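Side-chain contacts in replicase polyprotein 1a (Avian infectious bronchitis virus, PDB 3LD1), which is of unknown molecular function but, as part of coronavirus non-structural protein 2, probably supports replication of the virus in its host cell: residues 183-188 with 199-204; 28-33 with 145-150; 212-215 with 220-223; 138-143 with 192-197. The protein carries 3 engineered substitutions. All coordinates share one frame; numbering follows the deposited sequence.

Contact 1: residues 183-188 with 199-204. Engineered in segment 183-188: A183 (natural residue Lys).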
loop_
_atom_site.group_PDB
_atom_site.type_symbol
_atom_site.label_atom_id
_atom_site.label_comp_id
_atom_site.label_asym_id
_atom_site.label_seq_id
_atom_site.Cartn_x
_atom_site.Cartn_y
_atom_site.Cartn_z
ATOM N N ALA A 183 -8.088 -13.599 -4.326
ATOM C CA ALA A 183 -8.314 -14.443 -3.147
ATOM C C ALA A 183 -8.967 -13.559 -2.142
ATOM O O ALA A 183 -10.095 -13.856 -1.705
ATOM C CB ALA A 183 -7.014 -15.059 -2.588
ATOM N N ALA A 184 -8.333 -12.406 -1.882
ATOM C CA ALA A 184 -8.777 -11.444 -0.873
ATOM C C ALA A 184 -10.197 -10.880 -1.090
ATOM O O ALA A 184 -10.946 -10.620 -0.113
ATOM C CB ALA A 184 -7.799 -10.296 -0.797
ATOM N N LEU A 185 -10.535 -10.656 -2.365
ATOM C CA LEU A 185 -11.828 -10.110 -2.759
ATOM C C LEU A 185 -12.927 -11.176 -3.027
ATOM O O LEU A 185 -14.076 -10.812 -3.098
ATOM C CB LEU A 185 -11.685 -9.194 -3.972
ATOM C CG LEU A 185 -11.144 -7.749 -3.802
ATOM C CD1 LEU A 185 -10.658 -7.168 -5.138
ATOM C CD2 LEU A 185 -12.198 -6.841 -3.183
ATOM N N ALA A 186 -12.576 -12.466 -3.163
ATOM C CA ALA A 186 -13.527 -13.541 -3.531
ATOM C C ALA A 186 -14.767 -13.616 -2.644
ATOM O O ALA A 186 -14.700 -13.697 -1.399
ATOM C CB ALA A 186 -12.831 -14.833 -3.447
ATOM N N ILE A 187 -15.917 -13.619 -3.286
ATOM C CA ILE A 187 -17.140 -13.514 -2.540
ATOM C C ILE A 187 -17.826 -14.832 -2.223
ATOM O O ILE A 187 -18.533 -14.910 -1.271
ATOM C CB ILE A 187 -18.069 -12.537 -3.245
ATOM C CG1 ILE A 187 -17.795 -11.177 -2.676
ATOM C CG2 ILE A 187 -19.536 -12.843 -3.041
ATOM C CD1 ILE A 187 -16.615 -10.542 -3.382
ATOM N N PHE A 188 -17.591 -15.863 -3.012
ATOM C CA PHE A 188 -18.272 -17.131 -2.818
ATOM C C PHE A 188 -17.442 -18.067 -1.926
ATOM O O PHE A 188 -18.013 -18.730 -1.056
ATOM C CB PHE A 188 -18.671 -17.742 -4.177
ATOM C CG PHE A 188 -19.251 -16.727 -5.136
ATOM C CD1 PHE A 188 -20.409 -16.002 -4.805
ATOM C CD2 PHE A 188 -18.626 -16.438 -6.331
ATOM C CE1 PHE A 188 -20.937 -15.035 -5.663
ATOM C CE2 PHE A 188 -19.152 -15.462 -7.197
ATOM C CZ PHE A 188 -20.321 -14.770 -6.845
ATOM N N ALA A 199 -12.833 -6.325 5.904
ATOM C CA ALA A 199 -12.365 -5.301 6.794
ATOM C C ALA A 199 -10.795 -5.165 6.713
ATOM O O ALA A 199 -10.214 -4.088 6.909
ATOM C CB ALA A 199 -12.819 -5.642 8.219
ATOM N N ALA A 200 -10.098 -6.253 6.405
ATOM C CA ALA A 200 -8.652 -6.123 6.339
ATOM C C ALA A 200 -8.287 -5.359 5.048
ATOM O O ALA A 200 -7.356 -4.549 4.983
ATOM C CB ALA A 200 -8.062 -7.500 6.344
ATOM N N LEU A 201 -9.095 -5.582 4.045
ATOM C CA LEU A 201 -8.830 -5.030 2.774
ATOM C C LEU A 201 -9.155 -3.563 2.702
ATOM O O LEU A 201 -8.486 -2.795 2.020
ATOM C CB LEU A 201 -9.671 -5.782 1.777
ATOM C CG LEU A 201 -9.318 -5.632 0.350
ATOM C CD1 LEU A 201 -7.861 -6.096 0.232
ATOM C CD2 LEU A 201 -10.257 -6.559 -0.296
ATOM N N LYS A 202 -10.191 -3.141 3.395
ATOM C CA LYS A 202 -10.375 -1.680 3.528
ATOM C C LYS A 202 -9.133 -1.074 4.193
ATOM O O LYS A 202 -8.549 -0.111 3.694
ATOM C CB LYS A 202 -11.617 -1.336 4.379
ATOM C CG LYS A 202 -13.008 -1.805 3.850
ATOM C CD LYS A 202 -14.077 -1.605 4.974
ATOM C CE LYS A 202 -15.495 -1.770 4.385
ATOM N NZ LYS A 202 -16.454 -2.139 5.481
ATOM N N MET A 203 -8.709 -1.653 5.312
ATOM C CA MET A 203 -7.567 -1.130 6.038
ATOM C C MET A 203 -6.382 -1.033 5.076
ATOM O O MET A 203 -5.720 -0.005 4.987
ATOM C CB MET A 203 -7.271 -1.961 7.266
ATOM C CG MET A 203 -6.097 -1.361 8.070
ATOM S SD MET A 203 -4.482 -1.731 7.263
ATOM C CE MET A 203 -3.793 -2.913 8.417
ATOM N N ALA A 204 -6.173 -2.080 4.295
ATOM C CA ALA A 204 -5.055 -2.112 3.391
ATOM C C ALA A 204 -5.214 -1.119 2.267
ATOM O O ALA A 204 -4.205 -0.506 1.842
ATOM C CB ALA A 204 -4.849 -3.524 2.847
#
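L201 reaches from helix 194-207 to L185 and A184, which lie in the last turn of helix 174-185. The nearest CA atoms, those of A184 and L201, are 7.4 Å apart, and side-chain methyls fill the interval. In L201 the CG stands anti to the backbone N (chi1 -165°), and CD2 is the branch that continues the side chain outward, while CD1 turns off beside it toward A184 CB. This extended CD2 does most of the touching: it lies 3.5 Å from L185 CD2 and 3.8 Å from L185 CG. L185 is built differently. Its CG sits beside the backbone N, opposite the carbonyl carbon (chi1 -78°). CD1 takes the extended place, but it is CD2, the branch turned off to the side, that meets L201, and the two side chains cross at about a right angle. The CB of L185 is not aimed at the other helix, so it is the end of the chain that closes the gap. A184 contributes more loosely. Its CB bond is directed at helix 194-207 and ends 4.3 Å from L201 CD1, while the carbonyl oxygen A184 O lies 4.1 Å from L201 CD2. Only apolar carbon contacts join the side chains, and 113 Å² is buried. V151 of helix 140-162 also covers L185, and C230 touches L201, which places both leucines inside the helical layer. A186 is the first residue to depart from helical backbone angles, so the contact sits where one helix ends: two consecutive helices joined by a short loop and packed together through leucine and alanine.

Contact 2: residues 28-33 with 145-150; sequences KDYADA and MAMRRL
The phenol ring of Y30 meets L150 obliquely, neither squarely over a face nor in line with an edge. L150 CD1 is 4.1 Å from Y30 CD2 and 4.2 Å from Y30 CE2, so a single methyl rests against one side bond of the ring. At the far end, Y30 OH passes M147 SD at 4.2 Å. Y30 CG is anti to the backbone N (chi1 -169°), which carries the ring away from helix 30-46 toward helix 140-162. L150 answers with CD1 as its extended branch, and the two side chains cross at about a right angle. Neighbours complete the setting: K202 and F205 of helix 194-207 touch the tyrosine, and F205 also packs on L150. The other flat groups, the carboxylates of D29 and D32, belong to the start of helix 30-46. D29 OD1 caps the helix by accepting from D32 N at 2.9 Å, with the donor nearly on the line of the C-O bond. D32 OD2 accepts from K28 N at 2.8 Å (N-H...O angle 165°), through the lone pair turned away from its partner oxygen. The helix N-terminus probably favours the ionised form of both carboxylates, and for D29 the salt bridge of OD2 with K210 adds to this. The contact proper is apolar and small, 107 Å², and its one buried hydroxyl is satisfied by a hydrogen bond with Q135 O. That bond fixes the hydroxyl end of Y30, while L150 CD1 only touches the ring side by van der Waals contact.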
loop_
_atom_site.group_PDB
_atom_site.type_symbol
_atom_site.label_atom_id
_atom_site.label_comp_id
_atom_site.label_asym_id
_atom_site.label_seq_id
_atom_site.Cartn_x
_atom_site.Cartn_y
_atom_site.Cartn_z
ATOM N N LYS A 28 -11.110 13.214 0.873
ATOM C CA LYS A 28 -9.908 13.549 0.136
ATOM C C LYS A 28 -9.556 12.362 -0.807
ATOM O O LYS A 28 -9.297 12.589 -2.020
ATOM C CB LYS A 28 -8.784 13.949 1.159
ATOM C CG LYS A 28 -7.201 13.902 0.737
ATOM C CD LYS A 28 -6.853 14.518 -0.718
ATOM C CE LYS A 28 -5.686 15.543 -0.699
ATOM N NZ LYS A 28 -4.502 15.085 0.131
ATOM N N ASP A 29 -9.562 11.128 -0.249
ATOM C CA ASP A 29 -9.258 9.862 -0.991
ATOM C C ASP A 29 -9.784 8.738 -0.115
ATOM O O ASP A 29 -10.529 9.019 0.834
ATOM C CB ASP A 29 -7.740 9.664 -1.171
ATOM C CG ASP A 29 -6.998 9.936 0.112
ATOM O OD1 ASP A 29 -7.424 9.359 1.170
ATOM O OD2 ASP A 29 -6.060 10.798 0.087
ATOM N N TYR A 30 -9.344 7.501 -0.371
ATOM C CA TYR A 30 -9.834 6.342 0.369
ATOM C C TYR A 30 -9.356 6.351 1.810
ATOM O O TYR A 30 -10.074 5.927 2.731
ATOM C CB TYR A 30 -9.424 5.035 -0.304
ATOM C CG TYR A 30 -10.134 3.851 0.291
ATOM C CD1 TYR A 30 -9.601 3.163 1.371
ATOM C CD2 TYR A 30 -11.396 3.464 -0.166
ATOM C CE1 TYR A 30 -10.280 2.070 1.966
ATOM C CE2 TYR A 30 -12.097 2.380 0.439
ATOM C CZ TYR A 30 -11.534 1.705 1.493
ATOM O OH TYR A 30 -12.207 0.667 2.057
ATOM N N ALA A 31 -8.150 6.866 2.022
ATOM C CA ALA A 31 -7.681 7.025 3.378
ATOM C C ALA A 31 -8.610 7.916 4.190
ATOM O O ALA A 31 -9.027 7.532 5.298
ATOM C CB ALA A 31 -6.250 7.475 3.427
ATOM N N ASP A 32 -8.966 9.071 3.647
ATOM C CA ASP A 32 -9.836 10.022 4.369
ATOM C C ASP A 32 -11.217 9.353 4.578
ATOM O O ASP A 32 -11.750 9.224 5.685
ATOM C CB ASP A 32 -9.928 11.349 3.564
ATOM C CG ASP A 32 -10.582 12.574 4.367
ATOM O OD1 ASP A 32 -10.490 12.721 5.634
ATOM O OD2 ASP A 32 -11.187 13.450 3.684
ATOM N N ALA A 33 -11.756 8.818 3.501
ATOM C CA ALA A 33 -13.064 8.225 3.588
ATOM C C ALA A 33 -13.025 7.202 4.677
ATOM O O ALA A 33 -13.926 7.177 5.552
ATOM C CB ALA A 33 -13.441 7.600 2.272
ATOM N N MET A 145 -17.845 -5.348 -3.928
ATOM C CA MET A 145 -18.045 -5.091 -5.366
ATOM C C MET A 145 -17.336 -3.815 -5.718
ATOM O O MET A 145 -16.526 -3.804 -6.618
ATOM C CB MET A 145 -19.576 -4.982 -5.691
ATOM C CG MET A 145 -19.972 -4.597 -7.189
ATOM S SD MET A 145 -19.720 -2.837 -7.429
ATOM C CE MET A 145 -20.913 -2.119 -6.347
ATOM N N ALA A 146 -17.623 -2.725 -4.992
ATOM C CA ALA A 146 -16.978 -1.388 -5.294
ATOM C C ALA A 146 -15.462 -1.363 -5.212
ATOM O O ALA A 146 -14.804 -0.653 -6.008
ATOM C CB ALA A 146 -17.583 -0.225 -4.366
ATOM N N MET A 147 -14.915 -2.054 -4.210
ATOM C CA MET A 147 -13.477 -2.122 -4.065
ATOM C C MET A 147 -12.795 -2.746 -5.267
ATOM O O MET A 147 -11.606 -2.514 -5.492
ATOM C CB MET A 147 -13.053 -2.850 -2.793
ATOM C CG MET A 147 -13.292 -2.080 -1.497
ATOM S SD MET A 147 -12.652 -2.984 -0.055
ATOM C CE MET A 147 -14.025 -3.890 0.557
ATOM N N ARG A 148 -13.542 -3.518 -6.054
ATOM C CA ARG A 148 -12.923 -4.146 -7.173
ATOM C C ARG A 148 -12.186 -3.111 -7.994
ATOM O O ARG A 148 -11.264 -3.466 -8.659
ATOM C CB ARG A 148 -13.931 -5.004 -8.003
ATOM C CG ARG A 148 -14.403 -6.214 -7.182
ATOM C CD ARG A 148 -15.532 -6.980 -7.844
ATOM N NE ARG A 148 -15.019 -8.242 -8.337
ATOM C CZ ARG A 148 -14.978 -9.333 -7.606
ATOM N NH1 ARG A 148 -15.491 -9.319 -6.378
ATOM N NH2 ARG A 148 -14.472 -10.422 -8.117
ATOM N N ARG A 149 -12.571 -1.833 -7.911
ATOM C CA ARG A 149 -12.053 -0.812 -8.850
ATOM C C ARG A 149 -10.681 -0.394 -8.457
ATOM O O ARG A 149 -9.948 0.183 -9.275
ATOM C CB ARG A 149 -12.867 0.483 -8.846
ATOM C CG ARG A 149 -14.316 0.409 -9.200
ATOM C CD ARG A 149 -14.896 1.889 -9.208
ATOM N NE ARG A 149 -15.591 2.089 -10.475
ATOM C CZ ARG A 149 -15.312 3.007 -11.401
ATOM N NH1 ARG A 149 -14.388 3.949 -11.227
ATOM N NH2 ARG A 149 -16.033 3.014 -12.509
ATOM N N LEU A 150 -10.391 -0.586 -7.172
ATOM C CA LEU A 150 -9.140 -0.144 -6.562
ATOM C C LEU A 150 -7.909 -0.988 -6.950
ATOM O O LEU A 150 -6.783 -0.486 -6.895
ATOM C CB LEU A 150 -9.258 -0.105 -5.062
ATOM C CG LEU A 150 -10.304 0.848 -4.521
ATOM C CD1 LEU A 150 -10.467 0.733 -3.030
ATOM C CD2 LEU A 150 -10.041 2.249 -4.915
#

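Contact 3: residues 212-215 with 220-223; sequences ITVV and TLVV
V215 and V222 form an antiparallel hydrogen-bonded pair and V214 and V223 the adjoining non-hydrogen-bonded pair, in two segments whose end-to-end directions lie 158° apart. V215 N donates to V222 O at 3.1 Å (angle 168°), and V222 N returns a bond to V215 O at 3.0 Å (angle 159°). Each of these oxygens also receives a CA-H contact: V214 CA lies 3.5 Å from V222 O, and L221 CA lies 3.5 Å from V215 O. The side chains divide between two faces. On one, V214 spreads its methyls between two partners: CG1, anti to the backbone N, approaches L221 CD2 at 3.6 Å, whereas CG2 meets V223 CG2 at 4.0 Å. L221 gets there by the end of its side chain, since its CB does not aim at the other strand. On the opposite face V215 sets CG2 between its backbone N and carbonyl carbon, which brings that methyl to 3.9 Å from V222 CG2. A161 and L162 of helix 140-162 touch V214, and F242 of helix 232-243 touches L221, so the V214 face packs on helices. T213 OG1 is hydrogen-bonded to E225 OE2. With strands 214-217 and 220-223 joined by a two-residue connection and forming a sheet of two, this is a tight beta hairpin set among helices.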
loop_
_atom_site.group_PDB
_atom_site.type_symbol
_atom_site.label_atom_id
_atom_site.label_comp_id
_atom_site.label_asym_id
_atom_site.label_seq_id
_atom_site.Cartn_x
_atom_site.Cartn_y
_atom_site.Cartn_z
ATOM N N ILE A 212 2.477 4.936 -3.243
ATOM C CA ILE A 212 3.110 3.610 -3.203
ATOM C C ILE A 212 4.611 3.852 -3.292
ATOM O O ILE A 212 5.055 4.478 -4.260
ATOM C CB ILE A 212 2.513 2.653 -4.324
ATOM C CG1 ILE A 212 1.465 1.698 -3.744
ATOM C CG2 ILE A 212 3.569 1.829 -5.076
ATOM C CD1 ILE A 212 0.171 2.328 -3.412
ATOM N N THR A 213 5.360 3.405 -2.268
ATOM C CA THR A 213 6.825 3.581 -2.174
ATOM C C THR A 213 7.492 2.257 -2.235
ATOM O O THR A 213 7.351 1.455 -1.289
ATOM C CB THR A 213 7.271 4.114 -0.785
ATOM O OG1 THR A 213 6.275 4.974 -0.298
ATOM C CG2 THR A 213 8.613 4.893 -0.857
ATOM N N VAL A 214 8.252 2.037 -3.296
ATOM C CA VAL A 214 9.116 0.867 -3.417
ATOM C C VAL A 214 10.525 1.094 -2.808
ATOM O O VAL A 214 11.160 2.127 -3.042
ATOM C CB VAL A 214 9.197 0.503 -4.891
ATOM C CG1 VAL A 214 10.268 -0.508 -5.159
ATOM C CG2 VAL A 214 7.822 -0.077 -5.346
ATOM N N VAL A 215 11.007 0.158 -2.005
ATOM C CA VAL A 215 12.371 0.271 -1.462
ATOM C C VAL A 215 13.082 -1.048 -1.626
ATOM O O VAL A 215 12.426 -2.024 -2.042
ATOM C CB VAL A 215 12.411 0.611 0.063
ATOM C CG1 VAL A 215 11.802 2.005 0.330
ATOM C CG2 VAL A 215 11.754 -0.511 0.853
ATOM N N THR A 220 15.469 -7.650 -1.508
ATOM C CA THR A 220 14.212 -7.726 -2.244
ATOM C C THR A 220 13.703 -6.340 -2.412
ATOM O O THR A 220 13.959 -5.465 -1.550
ATOM C CB THR A 220 13.051 -8.422 -1.456
ATOM O OG1 THR A 220 13.544 -9.261 -0.416
ATOM C CG2 THR A 220 12.239 -9.196 -2.347
ATOM N N LEU A 221 12.940 -6.163 -3.500
ATOM C CA LEU A 221 12.021 -5.065 -3.623
ATOM C C LEU A 221 10.927 -5.318 -2.572
ATOM O O LEU A 221 10.606 -6.452 -2.289
ATOM C CB LEU A 221 11.426 -5.093 -5.016
ATOM C CG LEU A 221 12.326 -4.604 -6.174
ATOM C CD1 LEU A 221 11.789 -4.949 -7.570
ATOM C CD2 LEU A 221 12.493 -3.111 -6.097
ATOM N N VAL A 222 10.443 -4.273 -1.913
ATOM C CA VAL A 222 9.267 -4.367 -1.070
ATOM C C VAL A 222 8.427 -3.105 -1.256
ATOM O O VAL A 222 8.945 -2.068 -1.498
ATOM C CB VAL A 222 9.568 -4.674 0.428
ATOM C CG1 VAL A 222 10.965 -5.286 0.622
ATOM C CG2 VAL A 222 9.293 -3.458 1.357
ATOM N N VAL A 223 7.111 -3.250 -1.275
ATOM C CA VAL A 223 6.230 -2.106 -1.341
ATOM C C VAL A 223 5.937 -1.800 0.105
ATOM O O VAL A 223 5.282 -2.605 0.797
ATOM C CB VAL A 223 4.943 -2.481 -2.078
ATOM C CG1 VAL A 223 3.836 -1.500 -1.770
ATOM C CG2 VAL A 223 5.178 -2.476 -3.541
#

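Contact 4: residues 138-143 with 192-197; sequences AKIQVS and SELPQR
I140 packs on L194 and P195, a helix-helix contact made between the first turns of helices 140-162 and 194-207. The CA atoms of I140 and P195 are 6.8 Å apart, and the isoleucine spans that gap. Its CB points toward the other helix and splits into two working arms. The shorter arm, CG2, lies anti to the backbone N and meets L194, with L194 CD2 and L194 CG both 4.0 Å away. The longer arm begins with CG1, opposite the carbonyl carbon (chi1 -73°), and serves as the spacer. A nearly extended second torsion (chi2 161°) then carries CD1 to the proline, where it lies 3.8 Å from P195 CA and 3.9 Å from P195 CB. P195 CG follows a little farther off, so the tip of the isoleucine sits over a face of the pyrrolidine ring, nearest its CA-CB side. L194 meets it with its outer branch: CG is anti to the backbone N and CD2 continues the chain outward. Both pairs cross at a slant, and 129 Å² is buried at what is still a surface contact, with P195 exposed. Deeper along the same two helices, S143 touches I198 and K202. Each helix start has its own fastening. The carboxylate of D17 accepts from A138 N through OD2 and from K139 N through OD1, and R197 NH1 bonds N190 O. K139, at the N-cap, has an oxygen that takes two backbone donors: K139 O lies 2.8 Å from V142 N and 3.0 Å from S143 N.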
loop_
_atom_site.group_PDB
_atom_site.type_symbol
_atom_site.label_atom_id
_atom_site.label_comp_id
_atom_site.label_asym_id
_atom_site.label_seq_id
_atom_site.Cartn_x
_atom_site.Cartn_y
_atom_site.Cartn_z
ATOM N N ALA A 138 -20.467 -0.351 5.151
ATOM C CA ALA A 138 -20.647 -1.589 5.956
ATOM C C ALA A 138 -21.203 -2.808 5.177
ATOM O O ALA A 138 -20.863 -3.960 5.507
ATOM C CB ALA A 138 -21.530 -1.321 7.218
ATOM N N LYS A 139 -22.115 -2.625 4.237
ATOM C CA LYS A 139 -22.681 -3.833 3.668
ATOM C C LYS A 139 -21.679 -4.503 2.768
ATOM O O LYS A 139 -21.181 -3.964 1.728
ATOM C CB LYS A 139 -24.046 -3.679 2.957
ATOM C CG LYS A 139 -24.973 -4.947 3.177
ATOM C CD LYS A 139 -25.991 -5.169 2.120
ATOM C CE LYS A 139 -26.935 -6.367 2.399
ATOM N NZ LYS A 139 -27.023 -6.528 3.923
ATOM N N ILE A 140 -21.371 -5.698 3.192
ATOM C CA ILE A 140 -20.230 -6.350 2.629
ATOM C C ILE A 140 -20.352 -6.423 1.111
ATOM O O ILE A 140 -19.430 -6.061 0.337
ATOM C CB ILE A 140 -20.132 -7.701 3.245
ATOM C CG1 ILE A 140 -19.644 -7.558 4.693
ATOM C CG2 ILE A 140 -19.253 -8.590 2.429
ATOM C CD1 ILE A 140 -19.922 -8.780 5.555
ATOM N N GLN A 141 -21.495 -6.874 0.678
ATOM C CA GLN A 141 -21.762 -7.115 -0.698
ATOM C C GLN A 141 -21.584 -5.868 -1.527
ATOM O O GLN A 141 -21.253 -5.958 -2.708
ATOM C CB GLN A 141 -23.207 -7.673 -0.753
ATOM C CG GLN A 141 -23.904 -7.860 -2.108
ATOM C CD GLN A 141 -25.474 -7.911 -1.945
ATOM O OE1 GLN A 141 -26.155 -8.593 -2.692
ATOM N NE2 GLN A 141 -26.017 -7.203 -0.946
ATOM N N VAL A 142 -21.717 -4.682 -0.930
ATOM C CA VAL A 142 -21.478 -3.482 -1.707
ATOM C C VAL A 142 -20.022 -3.085 -1.690
ATOM O O VAL A 142 -19.405 -2.824 -2.764
ATOM C CB VAL A 142 -22.370 -2.253 -1.235
ATOM C CG1 VAL A 142 -21.830 -0.866 -1.771
ATOM C CG2 VAL A 142 -23.833 -2.480 -1.590
ATOM N N SER A 143 -19.456 -2.972 -0.511
ATOM C CA SER A 143 -18.045 -2.597 -0.447
ATOM C C SER A 143 -17.187 -3.580 -1.289
ATOM O O SER A 143 -16.350 -3.147 -2.114
ATOM C CB SER A 143 -17.565 -2.506 0.988
ATOM O OG SER A 143 -17.964 -3.671 1.708
ATOM N N SER A 192 -18.023 -16.553 5.687
ATOM C CA SER A 192 -18.006 -16.387 7.153
ATOM C C SER A 192 -16.691 -15.787 7.585
ATOM O O SER A 192 -16.623 -15.109 8.628
ATOM C CB SER A 192 -18.282 -17.696 7.907
ATOM O OG SER A 192 -18.227 -17.500 9.311
ATOM N N GLU A 193 -15.663 -16.042 6.772
ATOM C CA GLU A 193 -14.370 -15.368 6.860
ATOM C C GLU A 193 -14.480 -14.004 6.187
ATOM O O GLU A 193 -13.799 -13.040 6.582
ATOM C CB GLU A 193 -13.310 -16.173 6.105
ATOM C CG GLU A 193 -11.949 -16.288 6.809
ATOM C CD GLU A 193 -11.954 -17.423 7.848
ATOM O OE1 GLU A 193 -12.437 -17.197 8.990
ATOM O OE2 GLU A 193 -11.485 -18.539 7.509
ATOM N N LEU A 194 -15.327 -13.938 5.158
ATOM C CA LEU A 194 -15.550 -12.719 4.394
ATOM C C LEU A 194 -15.677 -11.413 5.208
ATOM O O LEU A 194 -15.013 -10.422 4.887
ATOM C CB LEU A 194 -16.767 -12.928 3.507
ATOM C CG LEU A 194 -17.057 -11.947 2.395
ATOM C CD1 LEU A 194 -15.971 -11.986 1.410
ATOM C CD2 LEU A 194 -18.350 -12.393 1.781
ATOM N N PRO A 195 -16.534 -11.395 6.252
ATOM C CA PRO A 195 -16.628 -10.087 6.986
ATOM C C PRO A 195 -15.240 -9.586 7.341
ATOM O O PRO A 195 -14.907 -8.435 7.061
ATOM C CB PRO A 195 -17.492 -10.380 8.213
ATOM C CG PRO A 195 -18.292 -11.735 7.850
ATOM C CD PRO A 195 -17.463 -12.441 6.761
ATOM N N GLN A 196 -14.400 -10.474 7.850
ATOM C CA GLN A 196 -13.009 -10.127 8.236
ATOM C C GLN A 196 -12.000 -9.844 7.111
ATOM O O GLN A 196 -11.201 -8.928 7.223
ATOM C CB GLN A 196 -12.452 -11.190 9.189
ATOM C CG GLN A 196 -13.070 -11.089 10.630
ATOM C CD GLN A 196 -12.882 -9.684 11.307
ATOM O OE1 GLN A 196 -12.055 -8.831 10.859
ATOM N NE2 GLN A 196 -13.638 -9.455 12.406
ATOM N N ARG A 197 -12.056 -10.588 6.027
ATOM C CA ARG A 197 -11.198 -10.297 4.889
ATOM C C ARG A 197 -11.524 -8.981 4.271
ATOM O O ARG A 197 -10.689 -8.323 3.690
ATOM C CB ARG A 197 -11.416 -11.311 3.789
ATOM C CG ARG A 197 -11.067 -12.697 4.158
ATOM C CD ARG A 197 -10.636 -13.500 2.923
ATOM N NE ARG A 197 -11.600 -13.479 1.831
ATOM C CZ ARG A 197 -12.724 -14.171 1.806
ATOM N NH1 ARG A 197 -13.043 -14.923 2.848
ATOM N NH2 ARG A 197 -13.521 -14.093 0.745
#

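How the contacts relate
Contacts 1, 2 and 4 cluster around helices 140-162 and 194-207. Contacts 1 and 4 share helix 194-207 and have centres 7 Å apart; contacts 2 and 4 share helix 140-162, with centres 15 Å apart. Contacts 1 and 2 lie 12 Å apart between centres and touch where K202 packs on Y30. Along the chain contact 4 interleaves with both contacts 1 and 2, so distant sequence is woven into one helical body. Contact 3 follows them all in the chain, its first strand coming next after helix 194-207; its centre lies 22 Å from those of contacts 1 and 2 and 29 Å from that of contact 4. Helix 140-162 spans the distance, reaching the hairpin near its C-terminal end.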